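Side-chain contacts in galactose mutarotase-like protein (Clostridium acetobutylicum, PDB 3OS7), which probably binds carbohydrates and may act as an aldose 1-epimerase, interconverting the anomers of a sugar: residues V40-D45 and G49-R54; S186-P191 and A264-A269; V238-H243 and L286-D291. All blocks are in the same frame, centred on the assembly; numbering follows the deposited sequence. Where two conformers were deposited one is given.

Contact 1 (V40-D45 and G49-R54); sequences VVELKD and GVTILR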
loop_
_atom_site.group_PDB
_atom_site.type_symbol
_atom_site.label_atom_id
_atom_site.label_comp_id
_atom_site.label_asym_id
_atom_site.label_seq_id
_atom_site.Cartn_x
_atom_site.Cartn_y
_atom_site.Cartn_z
ATOM N N VAL A 40 -0.149 -7.993 -5.544
ATOM C CA VAL A 40 -0.435 -9.152 -4.714
ATOM C C VAL A 40 -1.899 -9.089 -4.193
ATOM O O VAL A 40 -2.220 -8.326 -3.291
ATOM C CB VAL A 40 0.560 -9.293 -3.546
ATOM C CG1 VAL A 40 0.223 -10.526 -2.681
ATOM C CG2 VAL A 40 1.991 -9.372 -4.085
ATOM N N VAL A 41 -2.774 -9.860 -4.820
ATOM C CA VAL A 41 -4.209 -9.834 -4.561
ATOM C C VAL A 41 -4.688 -10.852 -3.561
ATOM O O VAL A 41 -5.830 -10.788 -3.106
ATOM C CB VAL A 41 -5.026 -10.008 -5.865
ATOM C CG1 VAL A 41 -4.754 -8.846 -6.792
ATOM C CG2 VAL A 41 -4.784 -11.385 -6.555
ATOM N N GLU A 42 -3.817 -11.778 -3.192
ATOM C CA GLU A 42 -4.128 -12.768 -2.187
ATOM C C GLU A 42 -2.911 -13.090 -1.326
ATOM O O GLU A 42 -1.829 -13.229 -1.840
ATOM C CB GLU A 42 -4.624 -14.055 -2.867
ATOM C CG GLU A 42 -5.355 -14.947 -1.886
ATOM C CD GLU A 42 -6.019 -16.123 -2.562
ATOM O OE1 GLU A 42 -5.304 -16.834 -3.293
ATOM O OE2 GLU A 42 -7.243 -16.313 -2.364
ATOM N N LEU A 43 -3.117 -13.164 -0.011
ATOM C CA LEU A 43 -2.122 -13.657 0.945
ATOM C C LEU A 43 -2.887 -14.418 2.019
ATOM O O LEU A 43 -3.699 -13.822 2.747
ATOM C CB LEU A 43 -1.359 -12.534 1.605
ATOM C CG LEU A 43 -0.352 -12.992 2.672
ATOM C CD1 LEU A 43 0.779 -13.884 2.069
ATOM C CD2 LEU A 43 0.222 -11.810 3.431
ATOM N N LYS A 44 -2.711 -15.732 2.061
ATOM C CA LYS A 44 -3.508 -16.531 2.985
ATOM C C LYS A 44 -2.662 -17.551 3.717
ATOM O O LYS A 44 -1.550 -17.848 3.304
ATOM C CB LYS A 44 -4.662 -17.201 2.240
ATOM C CG LYS A 44 -4.239 -18.112 1.128
ATOM C CD LYS A 44 -5.434 -18.530 0.246
ATOM C CE LYS A 44 -5.011 -19.639 -0.690
ATOM N NZ LYS A 44 -6.170 -20.252 -1.392
ATOM N N ASP A 45 -3.206 -18.083 4.798
ATOM C CA ASP A 45 -2.632 -19.245 5.521
ATOM C C ASP A 45 -3.781 -20.235 5.596
ATOM O O ASP A 45 -4.653 -20.112 6.458
ATOM C CB ASP A 45 -2.139 -18.828 6.923
ATOM C CG ASP A 45 -1.458 -19.993 7.728
ATOM O OD1 ASP A 45 -1.896 -21.150 7.644
ATOM O OD2 ASP A 45 -0.473 -19.727 8.470
ATOM N N GLY A 49 -6.960 -20.842 8.229
ATOM C CA GLY A 49 -8.194 -20.326 7.686
ATOM C C GLY A 49 -8.216 -18.809 7.546
ATOM O O GLY A 49 -9.290 -18.195 7.598
ATOM N N VAL A 50 -7.046 -18.199 7.375
ATOM C CA VAL A 50 -6.948 -16.736 7.347
ATOM C C VAL A 50 -6.627 -16.308 5.928
ATOM O O VAL A 50 -5.732 -16.899 5.288
ATOM C CB VAL A 50 -5.888 -16.205 8.310
ATOM C CG1 VAL A 50 -5.649 -14.706 8.095
ATOM C CG2 VAL A 50 -6.294 -16.494 9.768
ATOM N N THR A 51 -7.383 -15.330 5.419
ATOM C CA THR A 51 -7.048 -14.681 4.163
ATOM C C THR A 51 -6.958 -13.174 4.426
ATOM O O THR A 51 -7.942 -12.517 4.771
ATOM C CB THR A 51 -7.994 -15.037 2.985
ATOM O OG1 THR A 51 -7.630 -14.252 1.845
ATOM C CG2 THR A 51 -9.447 -14.798 3.316
ATOM N N ILE A 52 -5.755 -12.645 4.277
ATOM C CA ILE A 52 -5.460 -11.267 4.719
ATOM C C ILE A 52 -5.941 -10.179 3.755
ATOM O O ILE A 52 -6.517 -9.179 4.170
ATOM C CB ILE A 52 -3.961 -11.088 4.934
ATOM C CG1 ILE A 52 -3.476 -12.001 6.062
ATOM C CG2 ILE A 52 -3.613 -9.595 5.184
ATOM C CD1 ILE A 52 -1.956 -11.943 6.283
ATOM N N LEU A 53 -5.644 -10.343 2.481
ATOM C CA LEU A 53 -5.845 -9.284 1.491
ATOM C C LEU A 53 -7.147 -9.481 0.723
ATOM O O LEU A 53 -7.503 -10.604 0.350
ATOM C CB LEU A 53 -4.698 -9.228 0.457
ATOM C CG LEU A 53 -3.317 -8.890 1.019
ATOM C CD1 LEU A 53 -2.182 -9.156 0.020
ATOM C CD2 LEU A 53 -3.300 -7.443 1.585
ATOM N N ARG A 54 -7.801 -8.367 0.432
ATOM C CA ARG A 54 -9.046 -8.413 -0.319
ATOM C C ARG A 54 -8.752 -8.813 -1.757
ATOM O O ARG A 54 -8.000 -8.137 -2.437
ATOM C CB ARG A 54 -9.747 -7.068 -0.276
ATOM C CG ARG A 54 -11.175 -7.180 -0.810
ATOM C CD ARG A 54 -11.653 -5.842 -1.187
ATOM N NE ARG A 54 -13.079 -5.817 -1.451
ATOM C CZ ARG A 54 -13.673 -4.966 -2.274
ATOM N NH1 ARG A 54 -12.978 -4.027 -2.914
ATOM N NH2 ARG A 54 -14.992 -5.022 -2.408
HETATM O O HOH W 1 -8.752 -15.262 -0.352
HETATM O O HOH W 2 -5.894 -12.647 0.725
#

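Contact 2 (S186-P191 and A264-A269); sequences SAFNVP and ACIEDA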
loop_
_atom_site.group_PDB
_atom_site.type_symbol
_atom_site.label_atom_id
_atom_site.label_comp_id
_atom_site.label_asym_id
_atom_site.label_seq_id
_atom_site.Cartn_x
_atom_site.Cartn_y
_atom_site.Cartn_z
ATOM N N SER A 186 -3.379 -0.420 0.332
ATOM C CA SER A 186 -3.557 -1.813 0.731
ATOM C C SER A 186 -4.966 -2.136 1.269
ATOM O O SER A 186 -5.468 -1.461 2.173
ATOM C CB SER A 186 -2.502 -2.138 1.788
ATOM O OG SER A 186 -1.231 -1.683 1.343
ATOM N N ALA A 187 -5.568 -3.185 0.711
ATOM C CA ALA A 187 -6.970 -3.556 0.963
ATOM C C ALA A 187 -7.075 -4.853 1.761
ATOM O O ALA A 187 -6.666 -5.920 1.279
ATOM C CB ALA A 187 -7.724 -3.690 -0.373
ATOM N N PHE A 188 -7.605 -4.741 2.978
ATOM C CA PHE A 188 -7.678 -5.839 3.931
ATOM C C PHE A 188 -9.083 -6.380 4.129
ATOM O O PHE A 188 -10.021 -5.616 4.280
ATOM C CB PHE A 188 -7.150 -5.369 5.290
ATOM C CG PHE A 188 -5.674 -5.104 5.277
ATOM C CD1 PHE A 188 -4.783 -6.131 5.489
ATOM C CD2 PHE A 188 -5.180 -3.846 5.010
ATOM C CE1 PHE A 188 -3.413 -5.896 5.439
ATOM C CE2 PHE A 188 -3.832 -3.621 4.958
ATOM C CZ PHE A 188 -2.957 -4.660 5.176
ATOM N N ASN A 189 -9.175 -7.699 4.213
ATOM C CA ASN A 189 -10.422 -8.361 4.552
ATOM C C ASN A 189 -10.770 -8.065 6.020
ATOM O O ASN A 189 -9.960 -8.285 6.901
ATOM C CB ASN A 189 -10.296 -9.872 4.353
ATOM C CG ASN A 189 -10.248 -10.274 2.902
ATOM O OD1 ASN A 189 -11.013 -9.765 2.066
ATOM N ND2 ASN A 189 -9.364 -11.212 2.585
ATOM N N VAL A 190 -11.992 -7.587 6.263
ATOM C CA VAL A 190 -12.504 -7.422 7.614
ATOM C C VAL A 190 -13.952 -7.966 7.638
ATOM O O VAL A 190 -14.867 -7.273 7.233
ATOM C CB VAL A 190 -12.489 -5.931 8.057
ATOM C CG1 VAL A 190 -12.968 -5.794 9.482
ATOM C CG2 VAL A 190 -11.089 -5.284 7.887
ATOM N N PRO A 191 -14.162 -9.212 8.086
ATOM C CA PRO A 191 -13.251 -10.127 8.730
ATOM C C PRO A 191 -12.301 -10.848 7.766
ATOM O O PRO A 191 -12.559 -10.931 6.565
ATOM C CB PRO A 191 -14.207 -11.146 9.376
ATOM C CG PRO A 191 -15.278 -11.274 8.400
ATOM C CD PRO A 191 -15.494 -9.848 7.903
ATOM N N ALA A 264 0.255 -1.171 11.614
ATOM C CA ALA A 264 -1.119 -1.424 11.978
ATOM C C ALA A 264 -1.336 -2.873 12.290
ATOM O O ALA A 264 -0.551 -3.751 11.921
ATOM C CB ALA A 264 -2.090 -0.940 10.834
ATOM N N CYS A 265 -2.443 -3.133 12.972
ATOM C CA CYS A 265 -2.917 -4.482 13.100
ATOM C C CYS A 265 -4.417 -4.536 13.163
ATOM O O CYS A 265 -5.066 -3.541 13.478
ATOM C CB CYS A 265 -2.290 -5.220 14.280
ATOM S SG CYS A 265 -2.862 -4.722 15.910
ATOM N N ILE A 266 -4.939 -5.707 12.811
ATOM C CA ILE A 266 -6.377 -5.982 12.823
ATOM C C ILE A 266 -6.545 -7.202 13.728
ATOM O O ILE A 266 -5.995 -8.266 13.441
ATOM C CB ILE A 266 -6.952 -6.287 11.439
ATOM C CG1 ILE A 266 -6.543 -5.220 10.424
ATOM C CG2 ILE A 266 -8.492 -6.459 11.516
ATOM C CD1 ILE A 266 -6.979 -5.562 8.946
ATOM N N GLU A 267 -7.259 -7.016 14.835
ATOM C CA GLU A 267 -7.430 -8.032 15.874
ATOM C C GLU A 267 -8.861 -8.545 15.828
ATOM O O GLU A 267 -9.809 -7.757 15.829
ATOM C CB GLU A 267 -7.171 -7.452 17.272
ATOM C CG GLU A 267 -5.681 -7.165 17.550
ATOM C CD GLU A 267 -5.399 -6.612 18.916
ATOM O OE1 GLU A 267 -6.347 -6.432 19.714
ATOM O OE2 GLU A 267 -4.210 -6.378 19.203
ATOM N N ASP A 268 -8.982 -9.865 15.789
ATOM C CA ASP A 268 -10.252 -10.566 15.982
ATOM C C ASP A 268 -10.112 -11.443 17.230
ATOM O O ASP A 268 -9.682 -12.604 17.179
ATOM C CB ASP A 268 -10.587 -11.395 14.746
ATOM C CG ASP A 268 -11.974 -11.956 14.785
ATOM O OD1 ASP A 268 -12.527 -12.067 15.913
ATOM O OD2 ASP A 268 -12.503 -12.275 13.689
ATOM N N ALA A 269 -10.442 -10.844 18.362
ATOM C CA ALA A 269 -10.361 -11.506 19.651
ATOM C C ALA A 269 -11.205 -12.784 19.668
ATOM O O ALA A 269 -10.791 -13.786 20.224
ATOM C CB ALA A 269 -10.784 -10.502 20.831
#

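Contact 3 (V238-H243 and L286-D291); sequences VAVASH and LVIWND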
loop_
_atom_site.group_PDB
_atom_site.type_symbol
_atom_site.label_atom_id
_atom_site.label_comp_id
_atom_site.label_asym_id
_atom_site.label_seq_id
_atom_site.Cartn_x
_atom_site.Cartn_y
_atom_site.Cartn_z
ATOM N N VAL A 238 -10.005 0.495 16.947
ATOM C CA VAL A 238 -11.219 1.082 16.394
ATOM C C VAL A 238 -12.051 -0.028 15.708
ATOM O O VAL A 238 -11.514 -0.840 14.969
ATOM C CB VAL A 238 -10.878 2.202 15.411
ATOM C CG1 VAL A 238 -12.101 2.629 14.611
ATOM C CG2 VAL A 238 -10.273 3.424 16.164
ATOM N N ALA A 239 -13.363 -0.053 15.972
ATOM C CA ALA A 239 -14.291 -0.993 15.294
ATOM C C ALA A 239 -14.538 -0.408 13.923
ATOM O O ALA A 239 -15.434 0.405 13.721
ATOM C CB ALA A 239 -15.611 -1.140 16.081
ATOM N N VAL A 240 -13.702 -0.801 12.982
ATOM C CA VAL A 240 -13.612 -0.145 11.685
ATOM C C VAL A 240 -14.884 -0.293 10.855
ATOM O O VAL A 240 -15.136 0.511 9.992
ATOM C CB VAL A 240 -12.378 -0.665 10.903
ATOM C CG1 VAL A 240 -12.482 -2.163 10.641
ATOM C CG2 VAL A 240 -12.176 0.074 9.610
ATOM N N ALA A 241 -15.680 -1.307 11.137
ATOM C CA ALA A 241 -16.886 -1.536 10.338
ATOM C C ALA A 241 -18.105 -0.752 10.825
ATOM O O ALA A 241 -19.153 -0.842 10.214
ATOM C CB ALA A 241 -17.205 -3.010 10.304
ATOM N N SER A 242 -17.983 0.034 11.888
ATOM C CA SER A 242 -19.184 0.628 12.490
ATOM C C SER A 242 -19.680 1.882 11.772
ATOM O O SER A 242 -20.859 2.179 11.813
ATOM C CB SER A 242 -18.993 0.883 13.992
ATOM O OG SER A 242 -17.820 1.625 14.237
ATOM N N HIS A 243 -18.811 2.607 11.085
ATOM C CA HIS A 243 -19.233 3.817 10.385
ATOM C C HIS A 243 -18.177 4.227 9.361
ATOM O O HIS A 243 -17.091 3.678 9.387
ATOM C CB HIS A 243 -19.455 4.952 11.409
ATOM C CG HIS A 243 -18.250 5.237 12.246
ATOM N ND1 HIS A 243 -17.214 6.037 11.814
ATOM C CD2 HIS A 243 -17.898 4.799 13.478
ATOM C CE1 HIS A 243 -16.275 6.079 12.743
ATOM N NE2 HIS A 243 -16.665 5.337 13.765
ATOM N N LEU A 286 -0.162 7.858 6.926
ATOM C CA LEU A 286 -1.058 6.761 6.621
ATOM C C LEU A 286 -2.464 7.288 6.495
ATOM O O LEU A 286 -2.888 8.159 7.280
ATOM C CB LEU A 286 -0.972 5.719 7.730
ATOM C CG LEU A 286 -1.861 4.486 7.612
ATOM C CD1 LEU A 286 -1.146 3.310 8.220
ATOM C CD2 LEU A 286 -3.224 4.696 8.273
ATOM N N VAL A 287 -3.162 6.764 5.489
ATOM C CA VAL A 287 -4.576 7.039 5.275
ATOM C C VAL A 287 -5.316 5.756 5.606
ATOM O O VAL A 287 -4.901 4.671 5.215
ATOM C CB VAL A 287 -4.885 7.504 3.843
ATOM C CG1 VAL A 287 -6.409 7.461 3.564
ATOM C CG2 VAL A 287 -4.281 8.890 3.606
ATOM N N ILE A 288 -6.374 5.876 6.404
ATOM C CA ILE A 288 -7.273 4.767 6.628
ATOM C C ILE A 288 -8.599 5.173 5.982
ATOM O O ILE A 288 -9.107 6.269 6.218
ATOM C CB ILE A 288 -7.440 4.368 8.110
ATOM C CG1 ILE A 288 -8.482 3.238 8.230
ATOM C CG2 ILE A 288 -7.765 5.590 9.033
ATOM C CD1 ILE A 288 -8.550 2.571 9.558
ATOM N N TRP A 289 -9.138 4.288 5.160
ATOM C CA TRP A 289 -10.365 4.531 4.427
ATOM C C TRP A 289 -11.102 3.203 4.330
ATOM O O TRP A 289 -10.545 2.244 3.803
ATOM C CB TRP A 289 -10.050 5.063 3.037
ATOM C CG TRP A 289 -11.234 5.151 2.110
ATOM C CD1 TRP A 289 -12.232 6.079 2.137
ATOM C CD2 TRP A 289 -11.517 4.287 0.986
ATOM N NE1 TRP A 289 -13.126 5.843 1.104
ATOM C CE2 TRP A 289 -12.701 4.753 0.387
ATOM C CE3 TRP A 289 -10.890 3.145 0.448
ATOM C CZ2 TRP A 289 -13.269 4.127 -0.733
ATOM C CZ3 TRP A 289 -11.458 2.531 -0.656
ATOM C CH2 TRP A 289 -12.636 3.019 -1.225
ATOM N N ASN A 290 -12.324 3.139 4.846
ATOM C CA ASN A 290 -13.040 1.858 4.881
ATOM C C ASN A 290 -14.219 1.759 3.891
ATOM O O ASN A 290 -15.042 0.879 4.060
ATOM C CB ASN A 290 -13.521 1.542 6.292
ATOM C CG ASN A 290 -14.588 2.518 6.785
ATOM O OD1 ASN A 290 -14.909 3.496 6.099
ATOM N ND2 ASN A 290 -15.132 2.263 7.987
ATOM N N ASP A 291 -14.288 2.667 2.905
ATOM C CA ASP A 291 -15.310 2.635 1.866
ATOM C C ASP A 291 -16.718 2.510 2.477
ATOM O O ASP A 291 -17.467 1.628 2.108
ATOM C CB ASP A 291 -15.029 1.476 0.896
ATOM C CG ASP A 291 -15.759 1.624 -0.451
ATOM O OD1 ASP A 291 -16.538 2.589 -0.621
ATOM O OD2 ASP A 291 -15.550 0.765 -1.348
#

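Contact 1 (V40-D45 and G49-R54)
L43 carries CG anti to its backbone N (chi1 177°), while I52 sends CG1 anti to its carbonyl carbon (chi1 -63°). These torsions set the two side chains alongside one another with their ends in a common direction, L43 CD2 lying 3.6 Å from I52 CD1. The CD1 methyl of L53 reaches strand 40-45, 3.4 Å from V40 O and 3.8 Å from L43 CB. It is also 3.9 Å from V40 CG1; the V40 and L53 side chains meet at a slant. Between L43 and I52 the backbones also join: I52 N donates to L43 O at 2.8 Å. The two segments form an antiparallel beta hairpin at the edge of a five-stranded sheet, in which 50-51 is an outermost strand. K44 and T51 are a non-hydrogen-bonded pair, with K44 CB 4.0 Å from T51 CB. D45 and V50 are a hydrogen-bonded pair. G49 also faces D45, at positive phi (71°), and this makes a G1 beta bulge. Two waters join the segments through T51 OG1. One of them donates to E42 OE2. The other accepts from L43 N and donates to L53 O, so it links strand 40-45 to the loop after strand 50-51. On the other face, that of D45 and V50, strand 329-340 packs: L43 on L336, and D45, V50 and I52 on I338. R54 takes its polar end to other partners: NH1 bonds V71 O, and the side chain makes a cation-pi contact with Y297.

Contact 2 (S186-P191 and A264-A269)
F188 and I266 touch across two strands that are not paired with each other. The backbones stay well apart: the nearest alpha carbons, those of V190 and I266, are 8.2 Å from each other. Strand 178-189 ends at N189; the chain then passes through a cis peptide bond between V190 and P191. Segment 264-269 is extended through D268. The gap between the backbones is bridged by side chains alone. I266 gives the largest share, and its CD1 methyl makes each of the close contacts. With chi1 at -50°, CG1 stands anti to the carbonyl carbon; chi2 near 174° then extends the chain so that CD1 is carried across to F188. There it lies 3.7 Å from F188 CB and 3.9 Å from F188 CG. It meets the root of the phenylalanine, where the ring joins CB, and the two side chains are set at an angle to each other. The same methyl is 4.3 Å from V190 CG2, a looser approach. The strands belong to the large antiparallel beta structure of the galactose mutarotase-like fold. Strand 178-189 pairs with 297-303, and strand 263-268 pairs with 201-213 and 273-279. All three touching residues are buried and apolar, so the contact is purely hydrophobic. The F188 ring also meets that of Y277, with the planes at about 55°, and F188 packs on I300 and I52. C201 of strand 201-213 lies against both V190 and I266.

Contact 3 (V238-H243 and L286-D291)
N290 ND2 donates to two backbone carbonyls of the facing loop, V240 O at 2.7 Å and H243 O at 2.8 Å. Both acceptors lie in the plane of the N290 amide. The bond to H243 O is the straighter at the hydrogen (165° against 144°). At V240 O the nitrogen instead arrives nearly end-on to the carbonyl. With chi1 66°, N290 CG sits between its backbone N and carbonyl carbon, which turns the amide to the loop. The other end of the amide, N290 OD1, accepts from I245 N; together the bonds fix the flip of the amide. Beside them V240 CG2 packs 3.9 Å from N290 CB, the two side chains running antiparallel, and lies 4.4 Å from I288 CD1. A239 to S242 is a type I beta turn, and A239 is also the centre of an inverse gamma turn. N290 follows directly on strand 285-289, so the side chain ties this turn and the following H243 to the end of that strand in the galactose mutarotase-like fold. Further out, V240 packs on V203 and I288 on I205, both of strand 201-213, and H243 NE2 bonds E229 OE2.

In the fold
From the N terminus, contact 1 comes first. It closes a tight hairpin of three intervening residues, 46-48, and is complete before contact 2 opens. Contact 2 then spans 72 residues from strand 178-189 to strand 263-268. Contact 3 starts inside that span, at the loop 238-243, and ends beyond it at 286-291, so contacts 2 and 3 cross along the chain. Contacts 1 and 2 meet directly: N189 ND2 bonds T51 O, and R54 N probably bonds A187 O. This links the hairpin edge to strand 178-189. Contacts 2 and 3 touch through V190 and V240. Contacts 1 and 3 do not touch.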